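Putative alpha/beta hydrolase FOLD protein (Candidatus Nitrososphaera gargensis, PDB 5A62) probably hydrolyses carboxylic esters, as a carboxylesterase of the alpha/beta hydrolase fold from an ammonia-oxidizing archaeon. Local coordinates at residues 9-14 with 63-68; 70-75 with 192-197; 75-80 with 102-107; 33-38 with 180-185. One frame throughout, in Å; residues are numbered along the deposited sequence. Where two conformers were deposited one is given.

Interaction 1: residues 9-14 with 63-68; sequences NSVSTY and RTNMGK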
loop_
_atom_site.group_PDB
_atom_site.type_symbol
_atom_site.label_atom_id
_atom_site.label_comp_id
_atom_site.label_asym_id
_atom_site.label_seq_id
_atom_site.Cartn_x
_atom_site.Cartn_y
_atom_site.Cartn_z
ATOM N N ASN A 9 16.061 -4.562 8.901
ATOM C CA ASN A 9 14.665 -4.842 8.575
ATOM C C ASN A 9 14.341 -6.346 8.578
ATOM O O ASN A 9 13.195 -6.745 8.431
ATOM C CB ASN A 9 14.273 -4.178 7.270
ATOM C CG ASN A 9 15.005 -4.751 6.074
ATOM O OD1 ASN A 9 15.387 -5.880 6.061
ATOM N ND2 ASN A 9 15.180 -3.943 5.055
ATOM N N SER A 10 15.329 -7.200 8.897
ATOM C CA SER A 10 15.201 -8.635 8.992
ATOM C C SER A 10 14.751 -9.347 7.721
ATOM O O SER A 10 14.502 -10.534 7.762
ATOM C CB SER A 10 14.339 -9.048 10.159
ATOM O OG SER A 10 14.818 -8.428 11.369
ATOM N N VAL A 11 14.746 -8.666 6.603
ATOM C CA VAL A 11 14.521 -9.338 5.326
ATOM C C VAL A 11 15.706 -10.167 4.966
ATOM O O VAL A 11 16.830 -9.631 4.927
ATOM C CB VAL A 11 14.201 -8.329 4.220
ATOM C CG1 VAL A 11 13.991 -9.001 2.871
ATOM C CG2 VAL A 11 12.896 -7.513 4.551
ATOM N N SER A 12 15.511 -11.417 4.675
ATOM C CA SER A 12 16.588 -12.307 4.185
ATOM C C SER A 12 16.275 -12.689 2.741
ATOM O O SER A 12 15.448 -13.541 2.467
ATOM C CB SER A 12 16.669 -13.492 5.043
ATOM O OG SER A 12 17.745 -14.277 4.691
ATOM N N THR A 13 16.954 -12.020 1.818
ATOM C CA THR A 13 16.753 -12.207 0.411
ATOM C C THR A 13 17.482 -13.405 -0.067
ATOM O O THR A 13 18.729 -13.493 0.036
ATOM C CB THR A 13 17.295 -10.994 -0.357
ATOM O OG1 THR A 13 16.471 -9.834 -0.029
ATOM C CG2 THR A 13 17.315 -11.217 -1.819
ATOM N N TYR A 14 16.769 -14.328 -0.666
ATOM C CA TYR A 14 17.374 -15.421 -1.395
ATOM C C TYR A 14 17.804 -14.973 -2.736
ATOM O O TYR A 14 17.017 -14.345 -3.488
ATOM C CB TYR A 14 16.441 -16.619 -1.548
ATOM C CG TYR A 14 17.064 -17.749 -2.265
ATOM C CD1 TYR A 14 17.894 -18.659 -1.580
ATOM C CD2 TYR A 14 16.923 -17.890 -3.609
ATOM C CE1 TYR A 14 18.537 -19.677 -2.305
ATOM C CE2 TYR A 14 17.533 -18.914 -4.313
ATOM C CZ TYR A 14 18.335 -19.766 -3.618
ATOM O OH TYR A 14 19.002 -20.765 -4.326
ATOM N N ARG A 63 11.683 -18.376 -1.279
ATOM C CA ARG A 63 12.685 -18.457 -0.189
ATOM C C ARG A 63 12.935 -17.196 0.522
ATOM O O ARG A 63 13.597 -17.233 1.575
ATOM C CB ARG A 63 13.987 -19.070 -0.716
ATOM C CG ARG A 63 13.775 -20.526 -1.103
ATOM C CD ARG A 63 14.818 -21.060 -2.062
ATOM N NE ARG A 63 14.644 -20.534 -3.425
ATOM C CZ ARG A 63 15.097 -21.079 -4.529
ATOM N NH1 ARG A 63 15.790 -22.223 -4.458
ATOM N NH2 ARG A 63 14.833 -20.558 -5.695
ATOM N N THR A 64 12.443 -16.060 0.075
ATOM C CA THR A 64 12.568 -14.784 0.772
ATOM C C THR A 64 11.395 -14.524 1.700
ATOM O O THR A 64 10.265 -14.695 1.314
ATOM C CB THR A 64 12.743 -13.641 -0.233
ATOM O OG1 THR A 64 13.921 -13.884 -1.011
ATOM C CG2 THR A 64 12.854 -12.282 0.463
ATOM N N ASN A 65 11.683 -14.145 2.904
ATOM C CA ASN A 65 10.746 -13.801 3.936
ATOM C C ASN A 65 10.242 -12.385 3.838
ATOM O O ASN A 65 10.467 -11.719 2.827
ATOM C CB ASN A 65 11.351 -14.080 5.286
ATOM C CG ASN A 65 12.404 -13.081 5.631
ATOM O OD1 ASN A 65 12.954 -12.423 4.790
ATOM N ND2 ASN A 65 12.624 -12.888 6.928
ATOM N N MET A 66 9.500 -11.897 4.854
ATOM C CA MET A 66 9.038 -10.550 4.906
ATOM C C MET A 66 9.797 -9.625 5.838
ATOM O O MET A 66 9.751 -8.414 5.643
ATOM C CB MET A 66 7.545 -10.555 5.278
ATOM C CG MET A 66 6.618 -11.232 4.294
ATOM S SD MET A 66 6.493 -10.381 2.728
ATOM C CE MET A 66 5.594 -8.855 3.165
ATOM N N GLY A 67 10.530 -10.146 6.792
ATOM C CA GLY A 67 11.176 -9.290 7.784
ATOM C C GLY A 67 10.238 -8.868 8.879
ATOM O O GLY A 67 9.234 -9.516 9.200
ATOM N N LYS A 68 10.558 -7.732 9.462
ATOM C CA LYS A 68 9.926 -7.173 10.620
ATOM C C LYS A 68 8.514 -6.757 10.325
ATOM O O LYS A 68 7.714 -6.616 11.252
ATOM C CB LYS A 68 10.750 -5.915 11.047
ATOM C CG LYS A 68 12.071 -6.204 11.768
ATOM C CD LYS A 68 12.725 -4.963 12.342
ATOM C CE LYS A 68 14.094 -5.321 12.905
ATOM N NZ LYS A 68 14.757 -4.072 13.311
HETATM O O HOH W 1 10.505 -5.938 6.954
HETATM O O HOH W 2 14.371 -15.717 3.708
#
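Arg63 lays its guanidinium flat on the ring of Tyr14, the two planes only 14° apart and their centres 3.8 Å from each other. Arg63 CZ rides toward the rim on the CE2 side, an off-centre cation-pi contact, while Arg63 CD stands over the ring centre in a CH-pi contact. The bend of the arginine at chi3 (-73°) folds it along the ring, and a salt bridge to Glu57 holds its far end.

Hydrogen bonds join the two antiparallel runs; 63-68 is not a strand, and three of the four use a side chain on its side. The Asn65 side-chain amide pairs with the backbone of 9-14 much as a peptide group would: its OD1 takes the N-H of Ser12 at 2.8 Å, and its ND2 gives a nearly straight bond to Ser10 O at 3.1 Å. Thr64 OG1 accepts from Tyr14 N at 2.9 Å and also hydrogen-bonds to Glu57 O, and Lys68 N closes the other end on Asn9 O at 3.0 Å. An Asx turn from Asn9 OD1 to Val11 N shapes the bend there. Gly67, with phi 81°, suits a place where a CB would run into Asn9 O.

One water bridges Ser12 O and Arg63 O. The contact takes in the start of strand 12-18, with strand 3-5 beside it and Met66 reaching helix 185-194.

Interaction 2: residues 70-75 with 192-197; sequences GAYTMQ and TVALYT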
loop_
_atom_site.group_PDB
_atom_site.type_symbol
_atom_site.label_atom_id
_atom_site.label_comp_id
_atom_site.label_asym_id
_atom_site.label_seq_id
_atom_site.Cartn_x
_atom_site.Cartn_y
_atom_site.Cartn_z
ATOM N N GLY A 70 5.044 -6.508 7.331
ATOM C CA GLY A 70 4.375 -7.203 6.313
ATOM C C GLY A 70 3.781 -6.340 5.200
ATOM O O GLY A 70 2.973 -6.819 4.395
ATOM N N ALA A 71 4.195 -5.089 5.179
ATOM C CA ALA A 71 3.793 -4.091 4.183
ATOM C C ALA A 71 4.984 -3.294 3.852
ATOM O O ALA A 71 5.851 -3.099 4.710
ATOM C CB ALA A 71 2.697 -3.157 4.701
ATOM N N TYR A 72 4.987 -2.722 2.655
ATOM C CA TYR A 72 6.130 -1.909 2.223
ATOM C C TYR A 72 5.743 -1.111 1.026
ATOM O O TYR A 72 4.655 -1.303 0.440
ATOM C CB TYR A 72 7.312 -2.797 1.902
ATOM C CG TYR A 72 7.068 -3.876 0.877
ATOM C CD1 TYR A 72 6.967 -3.552 -0.461
ATOM C CD2 TYR A 72 6.743 -5.179 1.236
ATOM C CE1 TYR A 72 6.675 -4.480 -1.400
ATOM C CE2 TYR A 72 6.468 -6.155 0.280
ATOM C CZ TYR A 72 6.428 -5.789 -1.059
ATOM O OH TYR A 72 6.162 -6.714 -2.034
ATOM N N THR A 73 6.590 -0.200 0.618
ATOM C CA THR A 73 6.395 0.610 -0.591
ATOM C C THR A 73 7.335 0.104 -1.645
ATOM O O THR A 73 8.304 -0.649 -1.402
ATOM C CB THR A 73 6.667 2.077 -0.377
ATOM O OG1 THR A 73 8.071 2.262 -0.060
ATOM C CG2 THR A 73 5.809 2.616 0.744
ATOM N N MET A 74 7.116 0.530 -2.883
ATOM C CA MET A 74 8.060 0.218 -3.924
ATOM C C MET A 74 9.466 0.644 -3.573
ATOM O O MET A 74 10.423 -0.067 -3.905
ATOM C CB MET A 74 7.678 0.887 -5.251
ATOM C CG MET A 74 6.448 0.378 -5.980
ATOM S SD MET A 74 6.359 -1.404 -6.185
ATOM C CE MET A 74 7.764 -1.617 -7.172
ATOM N N GLN A 75 9.621 1.783 -2.927
ATOM C CA GLN A 75 10.961 2.192 -2.518
ATOM C C GLN A 75 11.694 1.196 -1.712
ATOM O O GLN A 75 12.902 1.002 -1.850
ATOM C CB GLN A 75 10.882 3.531 -1.813
ATOM C CG GLN A 75 12.244 4.106 -1.511
ATOM C CD GLN A 75 13.008 4.404 -2.779
ATOM O OE1 GLN A 75 12.446 4.980 -3.730
ATOM N NE2 GLN A 75 14.258 3.999 -2.826
ATOM N N THR A 192 0.953 -6.788 -4.099
ATOM C CA THR A 192 -0.140 -6.158 -4.799
ATOM C C THR A 192 -0.506 -4.773 -4.202
ATOM O O THR A 192 -0.813 -3.797 -4.883
ATOM C CB THR A 192 -1.355 -7.044 -4.963
ATOM O OG1 THR A 192 -1.919 -7.333 -3.691
ATOM C CG2 THR A 192 -1.074 -8.287 -5.737
ATOM N N VAL A 193 -0.491 -4.683 -2.880
ATOM C CA VAL A 193 -0.732 -3.407 -2.215
ATOM C C VAL A 193 0.379 -2.387 -2.631
ATOM O O VAL A 193 0.122 -1.214 -2.835
ATOM C CB VAL A 193 -0.843 -3.600 -0.697
ATOM C CG1 VAL A 193 -0.775 -2.261 0.020
ATOM C CG2 VAL A 193 -2.104 -4.372 -0.356
ATOM N N ALA A 194 1.629 -2.850 -2.681
ATOM C CA ALA A 194 2.743 -1.986 -3.014
ATOM C C ALA A 194 2.577 -1.322 -4.360
ATOM O O ALA A 194 3.174 -0.274 -4.617
ATOM C CB ALA A 194 4.053 -2.706 -2.925
ATOM N N LEU A 195 1.829 -1.941 -5.252
ATOM C CA LEU A 195 1.642 -1.312 -6.573
ATOM C C LEU A 195 1.036 0.058 -6.463
ATOM O O LEU A 195 1.238 0.888 -7.346
ATOM C CB LEU A 195 0.778 -2.212 -7.482
ATOM C CG LEU A 195 1.410 -3.590 -7.767
ATOM C CD1 LEU A 195 0.441 -4.387 -8.580
ATOM C CD2 LEU A 195 2.748 -3.471 -8.441
ATOM N N TYR A 196 0.246 0.324 -5.460
ATOM C CA TYR A 196 -0.321 1.680 -5.261
ATOM C C TYR A 196 0.676 2.738 -4.892
ATOM O O TYR A 196 0.405 3.934 -4.916
ATOM C CB TYR A 196 -1.380 1.658 -4.154
ATOM C CG TYR A 196 -2.667 0.972 -4.527
ATOM C CD1 TYR A 196 -3.685 1.708 -5.101
ATOM C CD2 TYR A 196 -2.923 -0.351 -4.258
ATOM C CE1 TYR A 196 -4.863 1.111 -5.466
ATOM C CE2 TYR A 196 -4.133 -0.912 -4.576
ATOM C CZ TYR A 196 -5.092 -0.172 -5.191
ATOM O OH TYR A 196 -6.314 -0.773 -5.520
ATOM N N THR A 197 1.885 2.307 -4.508
ATOM C CA THR A 197 2.917 3.210 -3.995
ATOM C C THR A 197 3.930 3.574 -5.043
ATOM O O THR A 197 4.925 4.263 -4.717
ATOM C CB THR A 197 3.635 2.631 -2.761
ATOM O OG1 THR A 197 4.484 1.562 -3.186
ATOM C CG2 THR A 197 2.661 2.112 -1.782
HETATM O O HOH W 3 7.507 3.934 -3.355
#
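Tyr72 brings the CE1 corner of its ring against the methyl group of Ala194, with CE1 and CB 3.5 Å apart. A residue as small as alanine lets the ring and the backbone before helix 74-87 come this close: the CA atoms of Thr73 and Ala194 are separated by 5.1 Å. Met74, bent at chi2 and chi3, curls so that SD lies 4.2 Å from Ala194 CB and CG 3.6 Å from Ala194 O.

The polar link is made by Thr197, whose hydroxyl works in two directions. Thr197 OG1 donates to Ala194 O over 2.7 Å, in the carbonyl plane and on a lone pair, and accepts the N-H of Met74 at 2.8 Å. Thr73 sits at the N-cap position of helix 74-87, so Thr197 supplies an acceptor to a first-turn N-H from a distant part of the chain. In this alpha/beta hydrolase fold, the contact joins that helix to the last part of helix 185-194 and the residues after it. A water extends the link, accepting from Gln75 N and donating to Thr197 O. The side chains of Thr73 and Thr197 also cross at about a right angle. The second subunit packs on this region, its Phe138 against Thr73 and its Tyr196 against Thr197.

Interaction 3: residues 75-80 with 102-107; sequences QDLIDD and GIISSM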
loop_
_atom_site.group_PDB
_atom_site.type_symbol
_atom_site.label_atom_id
_atom_site.label_comp_id
_atom_site.label_asym_id
_atom_site.label_seq_id
_atom_site.Cartn_x
_atom_site.Cartn_y
_atom_site.Cartn_z
ATOM N N GLN A 75 9.621 1.783 -2.927
ATOM C CA GLN A 75 10.961 2.192 -2.518
ATOM C C GLN A 75 11.694 1.196 -1.712
ATOM O O GLN A 75 12.902 1.002 -1.850
ATOM C CB GLN A 75 10.882 3.531 -1.813
ATOM C CG GLN A 75 12.244 4.106 -1.511
ATOM C CD GLN A 75 13.008 4.404 -2.779
ATOM O OE1 GLN A 75 12.446 4.980 -3.730
ATOM N NE2 GLN A 75 14.258 3.999 -2.826
ATOM N N ASP A 76 10.981 0.469 -0.847
ATOM C CA ASP A 76 11.574 -0.587 -0.064
ATOM C C ASP A 76 12.124 -1.695 -0.944
ATOM O O ASP A 76 13.171 -2.231 -0.651
ATOM C CB ASP A 76 10.596 -1.112 0.960
ATOM C CG ASP A 76 10.263 -0.072 1.988
ATOM O OD1 ASP A 76 11.207 0.455 2.648
ATOM O OD2 ASP A 76 9.058 0.213 2.211
ATOM N N LEU A 77 11.410 -2.063 -1.980
ATOM C CA LEU A 77 11.901 -3.056 -2.926
ATOM C C LEU A 77 13.140 -2.539 -3.691
ATOM O O LEU A 77 14.064 -3.300 -3.977
ATOM C CB LEU A 77 10.843 -3.471 -3.960
ATOM C CG LEU A 77 9.627 -4.147 -3.365
ATOM C CD1 LEU A 77 8.673 -4.574 -4.447
ATOM C CD2 LEU A 77 9.934 -5.356 -2.484
ATOM N N ILE A 78 13.188 -1.281 -3.981
ATOM C CA ILE A 78 14.369 -0.739 -4.667
ATOM C C ILE A 78 15.534 -0.806 -3.730
ATOM O O ILE A 78 16.640 -1.178 -4.146
ATOM C CB ILE A 78 14.122 0.709 -5.138
ATOM C CG1 ILE A 78 12.816 0.913 -5.882
ATOM C CG2 ILE A 78 15.315 1.184 -5.985
ATOM C CD1 ILE A 78 12.468 -0.156 -6.888
ATOM N N ASP A 79 15.315 -0.468 -2.468
ATOM C CA ASP A 79 16.389 -0.539 -1.475
ATOM C C ASP A 79 16.846 -1.986 -1.292
ATOM O O ASP A 79 18.067 -2.211 -1.172
ATOM C CB ASP A 79 15.918 0.073 -0.180
ATOM C CG ASP A 79 15.652 1.554 -0.267
ATOM O OD1 ASP A 79 16.067 2.239 -1.180
ATOM O OD2 ASP A 79 15.031 2.026 0.732
ATOM N N ASP A 80 15.972 -2.958 -1.335
ATOM C CA ASP A 80 16.402 -4.366 -1.249
ATOM C C ASP A 80 17.315 -4.685 -2.369
ATOM O O ASP A 80 18.332 -5.397 -2.208
ATOM C CB ASP A 80 15.182 -5.319 -1.343
ATOM C CG ASP A 80 14.218 -5.253 -0.142
ATOM O OD1 ASP A 80 14.614 -4.757 0.953
ATOM O OD2 ASP A 80 13.063 -5.710 -0.363
ATOM N N GLY A 102 9.901 -5.140 -13.818
ATOM C CA GLY A 102 10.072 -4.032 -14.785
ATOM C C GLY A 102 9.937 -2.685 -14.132
ATOM O O GLY A 102 10.728 -1.752 -14.326
ATOM N N ILE A 103 8.944 -2.540 -13.251
ATOM C CA ILE A 103 8.784 -1.367 -12.505
ATOM C C ILE A 103 10.000 -1.096 -11.580
ATOM O O ILE A 103 10.568 0.001 -11.493
ATOM C CB ILE A 103 7.472 -1.461 -11.670
ATOM C CG1 ILE A 103 6.360 -2.096 -12.540
ATOM C CG2 ILE A 103 7.243 -0.058 -11.255
ATOM C CD1 ILE A 103 4.965 -2.201 -11.908
ATOM N N ILE A 104 10.396 -2.146 -10.860
ATOM C CA ILE A 104 11.545 -2.064 -10.006
ATOM C C ILE A 104 12.790 -1.609 -10.836
ATOM O O ILE A 104 13.520 -0.760 -10.365
ATOM C CB ILE A 104 11.799 -3.423 -9.313
ATOM C CG1 ILE A 104 10.668 -3.664 -8.288
ATOM C CG2 ILE A 104 13.184 -3.462 -8.680
ATOM C CD1 ILE A 104 10.601 -5.109 -7.819
ATOM N N SER A 105 12.994 -2.232 -12.004
ATOM C CA SER A 105 14.156 -1.877 -12.813
ATOM C C SER A 105 14.132 -0.422 -13.172
ATOM O O SER A 105 15.196 0.230 -13.176
ATOM C CB SER A 105 14.292 -2.735 -14.059
ATOM O OG SER A 105 13.342 -2.474 -15.079
ATOM N N SER A 106 12.938 0.110 -13.493
ATOM C CA SER A 106 12.848 1.487 -13.886
ATOM C C SER A 106 13.152 2.456 -12.745
ATOM O O SER A 106 13.872 3.450 -12.913
ATOM C CB SER A 106 11.496 1.717 -14.555
ATOM O OG SER A 106 10.438 1.751 -13.616
ATOM N N MET A 107 12.691 2.153 -11.542
ATOM C CA MET A 107 12.969 2.990 -10.410
ATOM C C MET A 107 14.412 2.897 -9.971
ATOM O O MET A 107 15.027 3.878 -9.569
ATOM C CB MET A 107 12.067 2.571 -9.210
ATOM C CG MET A 107 10.604 2.930 -9.434
ATOM S SD MET A 107 9.536 2.467 -8.062
ATOM C CE MET A 107 10.123 3.535 -6.827
#
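Helices 75-80 and 102-107 cross at -74°, their axes coming within 9.6 Å, and the CA atoms of Ile78 and Ile104 are 6.2 Å apart near the crossing. Ile78 gives the largest share of the contact: its CD1 is pushed between the two residues opposite, 3.6 Å from CB of Met107 and 3.8 Å from CG2 of Ile104. A chi2 of -43° folds that terminal methyl over to the partner helix, where it also rests on the carbonyl oxygen of Ile104. Isoleucine suits the place: its longer branch, CG1-CD1, reaches across with a purely apolar methyl.

Both helices belong to the alpha/beta hydrolase fold, and helix 100-111 begins within a GxSxG sequence, consistent with a nucleophile elbow; the side chain of Ile104 touches residues of that pattern. Beside Ile78, CD1 of Leu77 meets CD1 of Ile104 at 3.9 Å, the two side chains crossing at about a right angle. Met107 bends at chi3 (67°), which brings its CE to 3.9 Å from CG1 of Ile78 and near the amide of Gln75. In that amide NE2 donates to Asp79 OD1 at 3.0 Å, from above the carboxylate plane, and OE1 accepts from Gln111. Met74 packs against Ile104 and Met107 alike.

Interaction 4: residues 33-38 with 180-185; sequences GGNILI and FTKTSV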
loop_
_atom_site.group_PDB
_atom_site.type_symbol
_atom_site.label_atom_id
_atom_site.label_comp_id
_atom_site.label_asym_id
_atom_site.label_seq_id
_atom_site.Cartn_x
_atom_site.Cartn_y
_atom_site.Cartn_z
ATOM N N GLY A 33 4.080 -13.186 -7.705
ATOM C CA GLY A 33 3.727 -14.581 -7.788
ATOM C C GLY A 33 4.811 -15.402 -8.443
ATOM O O GLY A 33 4.643 -16.620 -8.558
ATOM N N GLY A 34 5.895 -14.785 -8.861
ATOM C CA GLY A 34 7.039 -15.515 -9.454
ATOM C C GLY A 34 8.126 -15.724 -8.438
ATOM O O GLY A 34 8.016 -15.429 -7.246
ATOM N N ASN A 35 9.232 -16.281 -8.912
ATOM C CA ASN A 35 10.398 -16.583 -8.130
ATOM C C ASN A 35 11.444 -17.051 -9.109
ATOM O O ASN A 35 11.257 -16.984 -10.325
ATOM C CB ASN A 35 10.063 -17.532 -7.032
ATOM C CG ASN A 35 9.398 -18.746 -7.536
ATOM O OD1 ASN A 35 9.936 -19.426 -8.432
ATOM N ND2 ASN A 35 8.201 -19.021 -7.059
ATOM N N ILE A 36 12.607 -17.485 -8.595
ATOM C CA ILE A 36 13.729 -17.797 -9.507
ATOM C C ILE A 36 13.396 -19.005 -10.363
ATOM O O ILE A 36 13.943 -19.146 -11.452
ATOM C CB ILE A 36 14.993 -18.031 -8.734
ATOM C CG1 ILE A 36 15.493 -16.703 -8.205
ATOM C CG2 ILE A 36 16.059 -18.713 -9.596
ATOM C CD1 ILE A 36 16.485 -16.797 -7.114
ATOM N N LEU A 37 12.448 -19.832 -9.948
ATOM C CA LEU A 37 12.036 -20.967 -10.799
ATOM C C LEU A 37 11.497 -20.540 -12.143
ATOM O O LEU A 37 11.541 -21.313 -13.116
ATOM C CB LEU A 37 11.089 -21.899 -10.061
ATOM C CG LEU A 37 11.569 -22.328 -8.651
ATOM C CD1 LEU A 37 10.528 -23.184 -7.943
ATOM C CD2 LEU A 37 12.955 -22.919 -8.687
ATOM N N ILE A 38 10.974 -19.322 -12.274
ATOM C CA ILE A 38 10.402 -18.868 -13.531
ATOM C C ILE A 38 11.488 -18.609 -14.541
ATOM O O ILE A 38 11.182 -18.502 -15.715
ATOM C CB ILE A 38 9.528 -17.607 -13.295
ATOM C CG1 ILE A 38 8.338 -17.567 -14.260
ATOM C CG2 ILE A 38 10.317 -16.315 -13.350
ATOM C CD1 ILE A 38 7.381 -16.409 -14.023
ATOM N N PHE A 180 3.889 -20.282 -8.969
ATOM C CA PHE A 180 2.995 -19.382 -8.228
ATOM C C PHE A 180 2.781 -19.828 -6.818
ATOM O O PHE A 180 2.710 -19.037 -5.869
ATOM C CB PHE A 180 1.685 -19.237 -9.002
ATOM C CG PHE A 180 0.773 -18.171 -8.488
ATOM C CD1 PHE A 180 0.926 -16.855 -8.945
ATOM C CD2 PHE A 180 -0.203 -18.454 -7.553
ATOM C CE1 PHE A 180 0.039 -15.877 -8.496
ATOM C CE2 PHE A 180 -1.063 -17.487 -7.109
ATOM C CZ PHE A 180 -0.886 -16.218 -7.540
ATOM N N THR A 181 2.631 -21.145 -6.614
ATOM C CA THR A 181 2.247 -21.654 -5.322
ATOM C C THR A 181 3.418 -21.661 -4.310
ATOM O O THR A 181 3.190 -21.971 -3.152
ATOM C CB THR A 181 1.562 -23.022 -5.409
ATOM O OG1 THR A 181 2.505 -23.951 -5.912
ATOM C CG2 THR A 181 0.330 -22.921 -6.227
ATOM N N LYS A 182 4.600 -21.183 -4.708
ATOM C CA LYS A 182 5.665 -20.920 -3.749
ATOM C C LYS A 182 5.515 -19.517 -3.100
ATOM O O LYS A 182 6.306 -19.202 -2.199
ATOM C CB LYS A 182 7.038 -20.957 -4.398
ATOM C CG LYS A 182 7.432 -22.128 -5.223
ATOM C CD LYS A 182 7.427 -23.341 -4.410
ATOM C CE LYS A 182 8.302 -24.406 -5.111
ATOM N NZ LYS A 182 7.445 -25.098 -6.028
ATOM N N THR A 183 4.550 -18.743 -3.552
ATOM C CA THR A 183 4.400 -17.411 -3.031
ATOM C C THR A 183 3.636 -17.499 -1.723
ATOM O O THR A 183 2.586 -18.144 -1.646
ATOM C CB THR A 183 3.589 -16.605 -4.045
ATOM O OG1 THR A 183 4.167 -16.688 -5.369
ATOM C CG2 THR A 183 3.595 -15.105 -3.637
ATOM N N SER A 184 4.089 -16.828 -0.681
ATOM C CA SER A 184 3.318 -16.723 0.517
ATOM C C SER A 184 2.109 -15.847 0.345
ATOM O O SER A 184 2.135 -14.931 -0.475
ATOM C CB SER A 184 4.154 -16.250 1.685
ATOM O OG SER A 184 4.496 -14.866 1.588
ATOM N N VAL A 185 1.068 -16.103 1.114
ATOM C CA VAL A 185 -0.103 -15.236 1.112
ATOM C C VAL A 185 0.305 -13.822 1.504
ATOM O O VAL A 185 -0.081 -12.865 0.839
ATOM C CB VAL A 185 -1.178 -15.772 2.051
ATOM C CG1 VAL A 185 -2.319 -14.772 2.201
ATOM C CG2 VAL A 185 -1.601 -17.145 1.621
HETATM O O HOH W 4 6.954 -17.056 -5.236
#
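The ring of Phe180 meets the backbone of Gly33 obliquely, its CD1 lying 3.7 Å from Gly33 O, while Phe176 packs against the same ring with planes at about 20°. The other flat group, the Asn35 amide, has ND2 against the aliphatic start of Lys182, 3.5 Å from its CB. Its other polar atom, OD1, accepts from Leu37 N, in the carbonyl plane and on a lone pair, an Asx turn that leads into the 3-10 segment 36-38. With chi1 at 54°, CG of Asn35 lies between its own backbone N and carbonyl carbon, which lets one amide serve both the turn and the neighbouring loop.

Gly33 fits because its phi is positive (84°) and a CB there would run into Phe180 CD1. Phe180 CA makes a CA-H...O contact with Gly33 O at 3.2 Å. A water ties the loops together: it donates to Gly34 O and to Thr183 OG1, 2.8 Å from each, and accepts from Asn35 ND2. Thr183 OG1 in turn donates to Phe180 O over 2.8 Å, fastening the type I turn 180-183. Lys182 lays its CE on Leu37 CD1, while its NZ bonds to Glu178 O.

The loop after strand 25-29 thus meets the turn between helices 170-180 and 185-194, with helix 149-157 covering Phe180 and Thr183.

Overall arrangement
From the N terminus, interaction 1 is the first to open, at 9-14, and closes on 63-68, bringing the start of strand 12-18 to the loop before helix 74-87. Interaction 4 opens within that span, at 33-38, but closes only at 180-185, so the two cross; they touch where Tyr14 and Arg63 pack on Ile36. Interaction 2 starts after interaction 1 has closed, at 70-75, and ends at 192-197, crossing interaction 4. Interaction 3, 75-80 with 102-107, falls within the spans of both 2 and 4, and shares Gln75 and helix 74-87 with interaction 2. Together they connect the sheet's first strands, helices 74-87 and 100-111, and both ends of helix 185-194.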